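Local coordinates for SusD-like protein BACOVA_02651 (Bacteroides ovatus, PDB 5E75), which binds polysaccharide at the cell surface and probably captures xyloglucan there before its transport into the periplasm for degradation, at residues A[190-195]-A[201-206]; A[210-215]-A[368-373]; A[218-223]-A[380-385]; A[406-411]-A[426-431]. All coordinates share one frame; numbering follows the deposited sequence.

Interaction 1: A[190-195]-A[201-206]; sequences VYLARS and GTRDEG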
loop_
_atom_site.group_PDB
_atom_site.type_symbol
_atom_site.label_atom_id
_atom_site.label_comp_id
_atom_site.label_asym_id
_atom_site.label_seq_id
_atom_site.Cartn_x
_atom_site.Cartn_y
_atom_site.Cartn_z
ATOM N N VAL A 190 2.937 11.693 -6.367
ATOM C CA VAL A 190 2.048 12.787 -5.981
ATOM C C VAL A 190 1.727 13.693 -7.183
ATOM O O VAL A 190 0.564 14.021 -7.416
ATOM C CB VAL A 190 2.645 13.579 -4.788
ATOM C CG1 VAL A 190 1.819 14.815 -4.498
ATOM C CG2 VAL A 190 2.707 12.699 -3.554
ATOM N N TYR A 191 2.748 14.088 -7.939
ATOM C CA TYR A 191 2.501 14.898 -9.128
ATOM C C TYR A 191 1.636 14.151 -10.147
ATOM O O TYR A 191 0.720 14.733 -10.741
ATOM C CB TYR A 191 3.811 15.352 -9.765
ATOM C CG TYR A 191 4.419 16.582 -9.132
ATOM C CD1 TYR A 191 3.719 17.785 -9.082
ATOM C CD2 TYR A 191 5.677 16.542 -8.584
ATOM C CE1 TYR A 191 4.263 18.914 -8.514
ATOM C CE2 TYR A 191 6.246 17.683 -8.021
ATOM C CZ TYR A 191 5.516 18.853 -7.982
ATOM O OH TYR A 191 6.062 20.004 -7.422
ATOM N N LEU A 192 1.902 12.863 -10.351
ATOM C CA LEU A 192 1.060 12.092 -11.260
ATOM C C LEU A 192 -0.382 12.053 -10.762
ATOM O O LEU A 192 -1.333 12.230 -11.551
ATOM C CB LEU A 192 1.599 10.672 -11.474
ATOM C CG LEU A 192 0.775 9.768 -12.403
ATOM C CD1 LEU A 192 0.679 10.349 -13.824
ATOM C CD2 LEU A 192 1.361 8.376 -12.412
ATOM N N ALA A 193 -0.563 11.842 -9.453
ATOM C CA ALA A 193 -1.903 11.808 -8.884
ATOM C C ALA A 193 -2.610 13.148 -9.019
ATOM O O ALA A 193 -3.811 13.196 -9.276
ATOM C CB ALA A 193 -1.849 11.383 -7.399
ATOM N N ARG A 194 -1.879 14.248 -8.831
ATOM C CA ARG A 194 -2.495 15.565 -8.941
ATOM C C ARG A 194 -2.860 15.922 -10.389
ATOM O O ARG A 194 -3.836 16.645 -10.624
ATOM C CB ARG A 194 -1.596 16.654 -8.338
ATOM C CG ARG A 194 -2.354 17.969 -8.152
ATOM C CD ARG A 194 -1.551 19.063 -7.475
ATOM N NE ARG A 194 -0.504 19.586 -8.336
ATOM C CZ ARG A 194 0.253 20.629 -8.031
ATOM N NH1 ARG A 194 0.061 21.262 -6.877
ATOM N NH2 ARG A 194 1.179 21.033 -8.886
ATOM N N SER A 195 -2.087 15.406 -11.343
ATOM C CA SER A 195 -2.184 15.866 -12.727
ATOM C C SER A 195 -3.618 15.809 -13.254
ATOM O O SER A 195 -4.069 16.749 -13.898
ATOM C CB SER A 195 -1.230 15.098 -13.646
ATOM O OG SER A 195 -1.621 13.744 -13.804
ATOM N N GLY A 201 -10.939 15.243 -17.036
ATOM C CA GLY A 201 -10.619 14.123 -17.903
ATOM C C GLY A 201 -9.312 14.248 -18.663
ATOM O O GLY A 201 -9.027 13.449 -19.562
ATOM N N THR A 202 -8.500 15.236 -18.307
ATOM C CA THR A 202 -7.155 15.356 -18.856
ATOM C C THR A 202 -6.148 15.544 -17.724
ATOM O O THR A 202 -6.512 15.952 -16.618
ATOM C CB THR A 202 -7.025 16.491 -19.898
ATOM O OG1 THR A 202 -7.067 17.756 -19.241
ATOM C CG2 THR A 202 -8.136 16.418 -20.933
ATOM N N ARG A 203 -4.898 15.193 -17.999
ATOM C CA ARG A 203 -3.822 15.329 -17.031
ATOM C C ARG A 203 -2.962 16.550 -17.348
ATOM O O ARG A 203 -2.473 16.722 -18.466
ATOM C CB ARG A 203 -2.986 14.053 -16.982
ATOM C CG ARG A 203 -3.723 12.914 -16.270
ATOM C CD ARG A 203 -2.917 11.610 -16.156
ATOM N NE ARG A 203 -3.205 10.934 -14.904
ATOM C CZ ARG A 203 -2.983 9.655 -14.645
ATOM N NH1 ARG A 203 -2.500 8.829 -15.569
ATOM N NH2 ARG A 203 -3.289 9.187 -13.433
ATOM N N ASP A 204 -2.791 17.402 -16.344
ATOM C CA ASP A 204 -2.006 18.621 -16.474
ATOM C C ASP A 204 -0.608 18.313 -16.972
ATOM O O ASP A 204 0.109 17.520 -16.373
ATOM C CB ASP A 204 -1.928 19.283 -15.108
ATOM C CG ASP A 204 -1.220 20.611 -15.150
ATOM O OD1 ASP A 204 -1.896 21.605 -15.502
ATOM O OD2 ASP A 204 -0.021 20.659 -14.825
ATOM N N GLU A 205 -0.191 18.976 -18.046
ATOM C CA GLU A 205 1.095 18.679 -18.653
ATOM C C GLU A 205 2.269 19.120 -17.769
ATOM O O GLU A 205 3.333 18.502 -17.788
ATOM C CB GLU A 205 1.151 19.323 -20.048
ATOM C CG GLU A 205 0.154 18.711 -21.055
ATOM C CD GLU A 205 0.583 17.354 -21.595
ATOM O OE1 GLU A 205 1.719 16.918 -21.288
ATOM O OE2 GLU A 205 -0.214 16.728 -22.343
ATOM N N GLY A 206 2.077 20.173 -16.981
ATOM C CA GLY A 206 3.097 20.588 -16.040
ATOM C C GLY A 206 3.365 19.533 -14.981
ATOM O O GLY A 206 4.515 19.201 -14.711
HETATM O O HOH W 1 -4.024 11.883 -12.165
#

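Interaction 2: A[210-215]-A[368-373]; sequences LARQYA and AEACLG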
loop_
_atom_site.group_PDB
_atom_site.type_symbol
_atom_site.label_atom_id
_atom_site.label_comp_id
_atom_site.label_asym_id
_atom_site.label_seq_id
_atom_site.Cartn_x
_atom_site.Cartn_y
_atom_site.Cartn_z
ATOM N N LEU A 210 6.739 17.181 -14.340
ATOM C CA LEU A 210 7.388 17.024 -13.045
ATOM C C LEU A 210 7.437 15.559 -12.572
ATOM O O LEU A 210 8.465 15.100 -12.085
ATOM C CB LEU A 210 6.703 17.911 -12.006
ATOM C CG LEU A 210 6.979 19.410 -12.183
ATOM C CD1 LEU A 210 5.958 20.249 -11.417
ATOM C CD2 LEU A 210 8.374 19.736 -11.746
ATOM N N ALA A 211 6.345 14.818 -12.740
ATOM C CA ALA A 211 6.336 13.394 -12.411
ATOM C C ALA A 211 7.418 12.649 -13.200
ATOM O O ALA A 211 8.142 11.812 -12.666
ATOM C CB ALA A 211 4.971 12.806 -12.692
ATOM N N ARG A 212 7.525 12.963 -14.492
ATOM C CA ARG A 212 8.566 12.336 -15.316
ATOM C C ARG A 212 9.964 12.704 -14.845
ATOM O O ARG A 212 10.855 11.868 -14.807
ATOM C CB ARG A 212 8.420 12.725 -16.786
ATOM C CG ARG A 212 7.253 12.059 -17.489
ATOM C CD ARG A 212 7.332 12.267 -18.984
ATOM N NE ARG A 212 7.221 13.669 -19.384
ATOM C CZ ARG A 212 6.088 14.271 -19.745
ATOM N NH1 ARG A 212 4.934 13.624 -19.738
ATOM N NH2 ARG A 212 6.106 15.541 -20.125
ATOM N N GLN A 213 10.169 13.970 -14.511
ATOM C CA GLN A 213 11.485 14.395 -14.069
ATOM C C GLN A 213 11.919 13.684 -12.786
ATOM O O GLN A 213 13.033 13.183 -12.702
ATOM C CB GLN A 213 11.509 15.905 -13.877
ATOM C CG GLN A 213 11.493 16.681 -15.179
ATOM C CD GLN A 213 11.543 18.174 -14.939
ATOM O OE1 GLN A 213 10.522 18.858 -14.992
ATOM N NE2 GLN A 213 12.732 18.684 -14.654
ATOM N N TYR A 214 11.038 13.633 -11.786
ATOM C CA TYR A 214 11.389 12.966 -10.540
ATOM C C TYR A 214 11.514 11.447 -10.716
ATOM O O TYR A 214 12.446 10.841 -10.193
ATOM C CB TYR A 214 10.391 13.326 -9.427
ATOM C CG TYR A 214 10.625 14.721 -8.905
ATOM C CD1 TYR A 214 11.686 14.984 -8.065
ATOM C CD2 TYR A 214 9.807 15.777 -9.273
ATOM C CE1 TYR A 214 11.931 16.262 -7.599
ATOM C CE2 TYR A 214 10.047 17.063 -8.819
ATOM C CZ TYR A 214 11.101 17.297 -7.975
ATOM O OH TYR A 214 11.322 18.589 -7.522
ATOM N N ALA A 215 10.575 10.833 -11.429
ATOM C CA ALA A 215 10.625 9.389 -11.582
ATOM C C ALA A 215 11.830 8.969 -12.435
ATOM O O ALA A 215 12.511 8.007 -12.114
ATOM C CB ALA A 215 9.324 8.853 -12.184
ATOM N N ALA A 368 6.290 5.178 -16.323
ATOM C CA ALA A 368 5.599 4.763 -17.532
ATOM C C ALA A 368 4.271 5.491 -17.700
ATOM O O ALA A 368 3.932 5.966 -18.790
ATOM C CB ALA A 368 5.373 3.246 -17.537
ATOM N N GLU A 369 3.499 5.586 -16.624
ATOM C CA GLU A 369 2.186 6.213 -16.690
ATOM C C GLU A 369 2.323 7.708 -16.971
ATOM O O GLU A 369 1.517 8.302 -17.702
ATOM C CB GLU A 369 1.390 5.951 -15.393
ATOM C CG GLU A 369 -0.045 6.424 -15.422
ATOM C CD GLU A 369 -0.858 6.024 -14.188
ATOM O OE1 GLU A 369 -0.392 5.184 -13.399
ATOM O OE2 GLU A 369 -1.988 6.533 -14.046
ATOM N N ALA A 370 3.346 8.335 -16.394
ATOM C CA ALA A 370 3.577 9.757 -16.641
ATOM C C ALA A 370 4.047 10.013 -18.079
ATOM O O ALA A 370 3.752 11.076 -18.635
ATOM C CB ALA A 370 4.564 10.331 -15.638
ATOM N N CYS A 371 4.754 9.053 -18.675
ATOM C CA CYS A 371 5.113 9.145 -20.096
ATOM C C CYS A 371 3.902 8.938 -21.013
ATOM O O CYS A 371 3.763 9.627 -22.033
ATOM C CB CYS A 371 6.226 8.156 -20.440
ATOM S SG CYS A 371 7.821 8.562 -19.738
ATOM N N LEU A 372 3.014 8.010 -20.670
ATOM C CA LEU A 372 1.763 7.860 -21.402
ATOM C C LEU A 372 1.001 9.188 -21.439
ATOM O O LEU A 372 0.525 9.623 -22.496
ATOM C CB LEU A 372 0.929 6.771 -20.751
ATOM C CG LEU A 372 -0.472 6.564 -21.328
ATOM C CD1 LEU A 372 -0.431 6.008 -22.746
ATOM C CD2 LEU A 372 -1.293 5.638 -20.435
ATOM N N GLY A 373 0.902 9.843 -20.285
ATOM C CA GLY A 373 0.321 11.171 -20.223
ATOM C C GLY A 373 -1.091 11.180 -20.758
ATOM O O GLY A 373 -1.910 10.392 -20.331
#

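Interaction 3: A[218-223]-A[380-385]; sequences VCENSG and DGRGLY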
loop_
_atom_site.group_PDB
_atom_site.type_symbol
_atom_site.label_atom_id
_atom_site.label_comp_id
_atom_site.label_asym_id
_atom_site.label_seq_id
_atom_site.Cartn_x
_atom_site.Cartn_y
_atom_site.Cartn_z
ATOM N N VAL A 218 15.084 8.895 -10.429
ATOM C CA VAL A 218 15.207 7.676 -9.635
ATOM C C VAL A 218 15.541 6.461 -10.507
ATOM O O VAL A 218 16.462 5.698 -10.211
ATOM C CB VAL A 218 13.922 7.405 -8.831
ATOM C CG1 VAL A 218 14.034 6.109 -8.043
ATOM C CG2 VAL A 218 13.621 8.568 -7.882
ATOM N N CYS A 219 14.781 6.275 -11.575
ATOM C CA CYS A 219 14.963 5.109 -12.421
ATOM C C CYS A 219 16.339 5.062 -13.069
ATOM O O CYS A 219 16.992 4.017 -13.094
ATOM C CB CYS A 219 13.882 5.084 -13.508
ATOM S SG CYS A 219 12.200 4.833 -12.889
ATOM N N GLU A 220 16.763 6.191 -13.623
ATOM C CA GLU A 220 18.015 6.246 -14.380
ATOM C C GLU A 220 19.270 6.433 -13.540
ATOM O O GLU A 220 20.320 5.913 -13.917
ATOM C CB GLU A 220 17.976 7.374 -15.410
ATOM C CG GLU A 220 16.821 7.322 -16.407
ATOM C CD GLU A 220 16.966 6.292 -17.524
ATOM O OE1 GLU A 220 17.842 5.402 -17.461
ATOM O OE2 GLU A 220 16.149 6.393 -18.465
ATOM N N ASN A 221 19.180 7.146 -12.410
ATOM C CA ASN A 221 20.373 7.649 -11.724
ATOM C C ASN A 221 20.617 7.100 -10.324
ATOM O O ASN A 221 21.690 7.319 -9.759
ATOM C CB ASN A 221 20.328 9.187 -11.644
ATOM C CG ASN A 221 20.291 9.844 -13.011
ATOM O OD1 ASN A 221 20.948 9.388 -13.952
ATOM N ND2 ASN A 221 19.504 10.897 -13.136
ATOM N N SER A 222 19.641 6.411 -9.737
ATOM C CA SER A 222 19.780 5.949 -8.361
ATOM C C SER A 222 20.811 4.849 -8.163
ATOM O O SER A 222 21.315 4.684 -7.052
ATOM C CB SER A 222 18.447 5.470 -7.790
ATOM O OG SER A 222 18.019 4.270 -8.409
ATOM N N GLY A 223 21.086 4.073 -9.211
ATOM C CA GLY A 223 21.975 2.935 -9.096
ATOM C C GLY A 223 21.293 1.733 -8.460
ATOM O O GLY A 223 21.943 0.721 -8.198
ATOM N N ASP A 380 7.072 3.976 -27.260
ATOM C CA ASP A 380 8.515 4.158 -27.245
ATOM C C ASP A 380 8.950 4.869 -25.983
ATOM O O ASP A 380 8.122 5.232 -25.151
ATOM C CB ASP A 380 8.992 4.938 -28.480
ATOM C CG ASP A 380 8.300 6.284 -28.642
ATOM O OD1 ASP A 380 7.898 6.902 -27.636
ATOM O OD2 ASP A 380 8.167 6.742 -29.799
ATOM N N GLY A 381 10.254 5.052 -25.855
ATOM C CA GLY A 381 10.807 5.837 -24.774
ATOM C C GLY A 381 11.179 5.051 -23.533
ATOM O O GLY A 381 10.901 3.847 -23.398
ATOM N N ARG A 382 11.829 5.756 -22.612
ATOM C CA ARG A 382 12.363 5.125 -21.414
ATOM C C ARG A 382 11.267 4.746 -20.428
ATOM O O ARG A 382 11.445 3.815 -19.657
ATOM C CB ARG A 382 13.408 6.019 -20.750
ATOM C CG ARG A 382 14.651 6.286 -21.613
ATOM C CD ARG A 382 15.468 5.019 -21.869
ATOM N NE ARG A 382 16.213 4.613 -20.686
ATOM C CZ ARG A 382 16.946 3.513 -20.574
ATOM N NH1 ARG A 382 17.047 2.658 -21.583
ATOM N NH2 ARG A 382 17.585 3.257 -19.445
ATOM N N GLY A 383 10.144 5.447 -20.446
ATOM C CA GLY A 383 9.021 5.059 -19.607
ATOM C C GLY A 383 8.545 3.655 -19.938
ATOM O O GLY A 383 8.303 2.845 -19.038
ATOM N N LEU A 384 8.422 3.350 -21.221
ATOM C CA LEU A 384 8.033 2.016 -21.663
ATOM C C LEU A 384 9.097 0.988 -21.271
ATOM O O LEU A 384 8.772 -0.137 -20.869
ATOM C CB LEU A 384 7.784 2.001 -23.176
ATOM C CG LEU A 384 7.339 0.660 -23.762
ATOM C CD1 LEU A 384 6.008 0.175 -23.159
ATOM C CD2 LEU A 384 7.248 0.775 -25.306
ATOM N N TYR A 385 10.367 1.367 -21.370
ATOM C CA TYR A 385 11.451 0.490 -20.952
ATOM C C TYR A 385 11.273 0.082 -19.500
ATOM O O TYR A 385 11.390 -1.094 -19.167
ATOM C CB TYR A 385 12.820 1.153 -21.148
ATOM C CG TYR A 385 13.969 0.438 -20.470
ATOM C CD1 TYR A 385 14.392 -0.810 -20.898
ATOM C CD2 TYR A 385 14.611 1.013 -19.383
ATOM C CE1 TYR A 385 15.440 -1.457 -20.280
ATOM C CE2 TYR A 385 15.655 0.386 -18.761
ATOM C CZ TYR A 385 16.069 -0.859 -19.213
ATOM O OH TYR A 385 17.109 -1.492 -18.586
#

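Interaction 4: A[406-411]-A[426-431]; sequences DIIRER and VTWFRY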
loop_
_atom_site.group_PDB
_atom_site.type_symbol
_atom_site.label_atom_id
_atom_site.label_comp_id
_atom_site.label_asym_id
_atom_site.label_seq_id
_atom_site.Cartn_x
_atom_site.Cartn_y
_atom_site.Cartn_z
ATOM N N ASP A 406 -3.413 -1.281 -19.564
ATOM C CA ASP A 406 -2.265 -2.142 -19.305
ATOM C C ASP A 406 -1.605 -1.753 -17.988
ATOM O O ASP A 406 -1.162 -2.617 -17.237
ATOM C CB ASP A 406 -1.224 -2.043 -20.424
ATOM C CG ASP A 406 -1.709 -2.606 -21.732
ATOM O OD1 ASP A 406 -2.202 -3.753 -21.748
ATOM O OD2 ASP A 406 -1.586 -1.892 -22.747
ATOM N N ILE A 407 -1.548 -0.456 -17.709
ATOM C CA ILE A 407 -0.933 0.029 -16.477
ATOM C C ILE A 407 -1.762 -0.350 -15.257
ATOM O O ILE A 407 -1.205 -0.777 -14.234
ATOM C CB ILE A 407 -0.691 1.544 -16.539
ATOM C CG1 ILE A 407 0.351 1.806 -17.627
ATOM C CG2 ILE A 407 -0.230 2.083 -15.191
ATOM C CD1 ILE A 407 0.621 3.251 -17.943
ATOM N N ILE A 408 -3.079 -0.238 -15.358
ATOM C CA ILE A 408 -3.956 -0.616 -14.256
ATOM C C ILE A 408 -3.740 -2.092 -13.912
ATOM O O ILE A 408 -3.593 -2.456 -12.745
ATOM C CB ILE A 408 -5.446 -0.328 -14.562
ATOM C CG1 ILE A 408 -5.670 1.185 -14.644
ATOM C CG2 ILE A 408 -6.356 -0.971 -13.508
ATOM C CD1 ILE A 408 -7.033 1.579 -15.252
ATOM N N ARG A 409 -3.720 -2.960 -14.924
ATOM C CA ARG A 409 -3.575 -4.382 -14.680
ATOM C C ARG A 409 -2.212 -4.677 -14.095
ATOM O O ARG A 409 -2.097 -5.458 -13.163
ATOM C CB ARG A 409 -3.774 -5.172 -15.983
ATOM C CG ARG A 409 -3.828 -6.683 -15.804
ATOM C CD ARG A 409 -4.109 -7.376 -17.123
ATOM N NE ARG A 409 -4.393 -8.780 -16.898
ATOM C CZ ARG A 409 -4.849 -9.632 -17.807
ATOM N NH1 ARG A 409 -5.074 -9.237 -19.045
ATOM N NH2 ARG A 409 -5.090 -10.881 -17.458
ATOM N N GLU A 410 -1.183 -4.046 -14.644
ATOM C CA GLU A 410 0.182 -4.300 -14.225
ATOM C C GLU A 410 0.384 -3.889 -12.773
ATOM O O GLU A 410 1.026 -4.610 -12.002
ATOM C CB GLU A 410 1.201 -3.590 -15.130
ATOM C CG GLU A 410 2.600 -4.216 -15.059
ATOM C CD GLU A 410 2.633 -5.645 -15.569
ATOM O OE1 GLU A 410 1.778 -6.002 -16.423
ATOM O OE2 GLU A 410 3.516 -6.405 -15.125
ATOM N N ARG A 411 -0.169 -2.739 -12.381
ATOM C CA ARG A 411 -0.046 -2.314 -10.997
ATOM C C ARG A 411 -0.786 -3.265 -10.060
ATOM O O ARG A 411 -0.267 -3.610 -8.995
ATOM C CB ARG A 411 -0.529 -0.875 -10.819
ATOM C CG ARG A 411 0.404 0.148 -11.437
ATOM C CD ARG A 411 -0.036 1.572 -11.126
ATOM N NE ARG A 411 0.178 1.882 -9.725
ATOM C CZ ARG A 411 1.309 2.350 -9.206
ATOM N NH1 ARG A 411 2.339 2.688 -9.959
ATOM N NH2 ARG A 411 1.402 2.552 -7.895
ATOM N N VAL A 426 -8.381 5.205 -6.259
ATOM C CA VAL A 426 -8.991 6.500 -5.958
ATOM C C VAL A 426 -8.388 7.596 -6.839
ATOM O O VAL A 426 -9.118 8.445 -7.372
ATOM C CB VAL A 426 -8.872 6.861 -4.457
ATOM C CG1 VAL A 426 -9.421 8.244 -4.193
ATOM C CG2 VAL A 426 -9.607 5.814 -3.619
ATOM N N THR A 427 -7.062 7.583 -6.993
ATOM C CA THR A 427 -6.407 8.526 -7.894
ATOM C C THR A 427 -6.992 8.437 -9.309
ATOM O O THR A 427 -7.308 9.451 -9.926
ATOM C CB THR A 427 -4.892 8.310 -7.925
ATOM O OG1 THR A 427 -4.358 8.653 -6.648
ATOM C CG2 THR A 427 -4.222 9.176 -8.973
ATOM N N TRP A 428 -7.132 7.223 -9.827
ATOM C CA TRP A 428 -7.711 7.049 -11.151
ATOM C C TRP A 428 -9.170 7.522 -11.201
ATOM O O TRP A 428 -9.591 8.105 -12.205
ATOM C CB TRP A 428 -7.579 5.587 -11.622
ATOM C CG TRP A 428 -6.183 5.173 -11.952
ATOM C CD1 TRP A 428 -5.221 5.908 -12.617
ATOM C CD2 TRP A 428 -5.575 3.912 -11.659
ATOM N NE1 TRP A 428 -4.061 5.177 -12.734
ATOM C CE2 TRP A 428 -4.253 3.953 -12.151
ATOM C CE3 TRP A 428 -6.021 2.753 -11.011
ATOM C CZ2 TRP A 428 -3.383 2.878 -12.012
ATOM C CZ3 TRP A 428 -5.160 1.699 -10.860
ATOM C CH2 TRP A 428 -3.850 1.768 -11.357
ATOM N N PHE A 429 -9.942 7.298 -10.133
ATOM C CA PHE A 429 -11.328 7.748 -10.072
ATOM C C PHE A 429 -11.438 9.267 -10.093
ATOM O O PHE A 429 -12.369 9.829 -10.683
ATOM C CB PHE A 429 -12.026 7.165 -8.836
ATOM C CG PHE A 429 -13.302 7.856 -8.497
ATOM C CD1 PHE A 429 -14.453 7.605 -9.222
ATOM C CD2 PHE A 429 -13.341 8.802 -7.495
ATOM C CE1 PHE A 429 -15.620 8.284 -8.935
ATOM C CE2 PHE A 429 -14.509 9.474 -7.208
ATOM C CZ PHE A 429 -15.645 9.225 -7.928
ATOM N N ARG A 430 -10.482 9.939 -9.471
ATOM C CA ARG A 430 -10.483 11.393 -9.488
ATOM C C ARG A 430 -10.133 11.964 -10.860
ATOM O O ARG A 430 -10.448 13.127 -11.148
ATOM C CB ARG A 430 -9.535 11.936 -8.404
ATOM C CG ARG A 430 -10.224 12.233 -7.096
ATOM C CD ARG A 430 -10.896 13.608 -7.156
ATOM N NE ARG A 430 -11.500 13.988 -5.894
ATOM C CZ ARG A 430 -12.750 13.733 -5.536
ATOM N NH1 ARG A 430 -13.570 13.083 -6.355
ATOM N NH2 ARG A 430 -13.188 14.150 -4.356
ATOM N N TYR A 431 -9.488 11.148 -11.687
ATOM C CA TYR A 431 -9.103 11.503 -13.057
ATOM C C TYR A 431 -10.179 11.151 -14.100
ATOM O O TYR A 431 -10.604 12.013 -14.883
ATOM C CB TYR A 431 -7.783 10.785 -13.340
ATOM C CG TYR A 431 -7.287 10.680 -14.769
ATOM C CD1 TYR A 431 -7.454 11.702 -15.698
ATOM C CD2 TYR A 431 -6.575 9.562 -15.159
ATOM C CE1 TYR A 431 -6.962 11.565 -17.004
ATOM C CE2 TYR A 431 -6.085 9.420 -16.442
ATOM C CZ TYR A 431 -6.270 10.423 -17.348
ATOM O OH TYR A 431 -5.754 10.235 -18.610
#

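Interaction 1: A[190-195]-A[201-206]
Leu192 and Arg203 meet with the leucine methyl CD1 lying over one face of the guanidinium group, 3.8 Å from CZ. The leucine reaches it by placing CG anti to the backbone N (chi1 179°). Arg203 runs out past Ser195, whose OG touches its CG at 3.3 Å; that hydroxyl is turned between the backbone N and the carbonyl carbon (chi1 69°) and donates to the carbonyl of its own helix, OG to Leu192 O at 2.7 Å. Beyond the serine, the guanidinium ends beneath Leu192 CD1. Water 1 joins the two segments at the edge of the guanidinium, accepting from Arg203 NE at 3.0 Å and donating to Leu192 O at 2.8 Å. The backbone adds one hydrogen bond, Asp204 N to Ser195 O at 2.8 Å. Asp204 is the N-cap of the next helix, its OD2 accepting from the backbone N of Asp207. The contact thus closes the loop between the consecutive helices 180-195 and 205-221, while Arg203 carries on to a salt bridge with Glu369 of helix 360-372 and packs against Trp428 and Tyr431 of helix 421-431.

Interaction 2: A[210-215]-A[368-373]
Arg212 and Ala370 share both the polar and the apolar side of this contact. The polar part is a single hydrogen bond across the segments: Arg212 NH1 donates to the backbone carbonyl Ala370 O at 3.0 Å, with an N-H...O angle of 147°. The oxygen lies at the edge of the guanidinium, close to its plane, whereas the donor is tilted from the plane of the carbonyl. This oxygen belongs to the last turn of helix 360-372, where the chain leaves helical geometry at Gly373. On the arginine's other terminal nitrogen, NH2 forms a salt bridge with Glu209, one turn earlier on its own helix, so that the guanidinium is held from two directions.

The apolar part is built from small groups. The methyl carbons Ala211 CB and Ala370 CB touch at 3.9 Å, and Arg212 CG lies alongside Ala370 CB at 3.7 Å. Farther out, Arg212 CD meets Cys371 SG at 3.8 Å; the bend at chi3 (-64°) turns the chain beyond this point toward the carbonyl. An alanine in place of Arg212 would remove this cover and would probably leave Ala370 O without its side-chain donor and Glu209 without its cationic mate.

With alanines at the interface, the axes of the two short helical segments approach to 8.7 Å at an angle of 147° between their directions. This roughly antiparallel packing of helices distant in sequence is consistent with the TPR-related helical scaffold of the SusD family.

Interaction 3: A[218-223]-A[380-385]
Glu220 and Arg382 form a bidentate salt bridge between helix 205-221, near its C-terminal end, and the first turn of helix 382-393, on the surface of the helical part of this SusD-family fold. The carboxylate and guanidinium planes are only 14° apart, so the two flat groups meet edge to edge and nearly coplanar. Arg382 grips side-on with NE and NH2, one nitrogen to each carboxylate oxygen, and both oxygens use their syn lone pairs. The glutamate chain is bent at chi2 (-76°), which swings its carboxylate across to the arginine; Arg382 itself is folded at chi2 and chi3, bringing its NE edge round to meet it. One guanidinium face is covered by Tyr385, one turn on, whose CD2 sits 3.5 Å above the plane over its centre; together with the two-nitrogen grip, this packing probably limits rotation of the group. Were Glu220 a glutamine, the bridge would lose its negative charge and Arg382 would probably be held less firmly. Phe386 lies beside Glu220, and Tyr367 of helix 360-372 packs against the arginine. Of the two bonds, Arg382 NH2 to Glu220 OE1 measures 2.9 Å, and Arg382 NE to Glu220 OE2 measures 2.8 Å with an almost straight N-H...O angle of 177°.

Interaction 4: A[406-411]-A[426-431]
The indole of Trp428 is swung toward Ile408 by a chi1 of -71°, which sets CG anti to the carbonyl carbon, and on the facing helix Ile408 turns its CG1 branch the same way (chi1 -67°). The two side chains slide past each other in opposite directions, and Ile408 CG1 comes to rest 3.7 Å from the centroid of the six-membered ring, only 5° off its normal: a CH-pi contact over the face. The second branch, CG2, touches the same ring at Trp428 CZ3, 3.9 Å away, and the backbone takes part as well, with Ile408 CA 3.8 Å from Trp428 CH2.

Arg411, one turn farther along helix 404-415, approaches the rim instead. Its CD lies near the ring plane, 3.7 Å from Trp428 CZ2, so the aliphatic part of the arginine closes an edge of the indole. The guanidinium stands steeply to the ring plane and pairs with Asp424 and Asp362. The polar edge of the indole is satisfied too, as Trp428 NE1 is hydrogen-bonded to Glu369 OE2 of helix 360-372.

Met436 of helix 433-441 also packs on the tryptophan. Trp428 thus reaches from helix 421-431 onto helix 404-415, a buried helix-helix contact between consecutive helices in the helical scaffold of this SusD-family protein.

How the interactions relate
Glu369, which lies in the 368-373 segment of interaction 2, ties it to interactions 1 and 4: its OE2 forms a salt bridge with Arg203 NH1 of interaction 1 at 2.8 Å and a probable hydrogen bond with Trp428 NE1 of interaction 4, also at 2.8 Å. Interactions 1, 2 and 3 follow one another along helix 205-221; the centres of 1 and 2, and of 2 and 3, are each about 10 Å apart. Interaction 3 joins interaction 2 through Cys371 SG, which packs on Gly383 CA at 3.7 Å, but does not touch interaction 4. A bound magnesium ion lies about 6 Å from the Asp204 side chain in interaction 1, and about 13 Å separate a bound magnesium ion from the side chain of Ala211 in interaction 2.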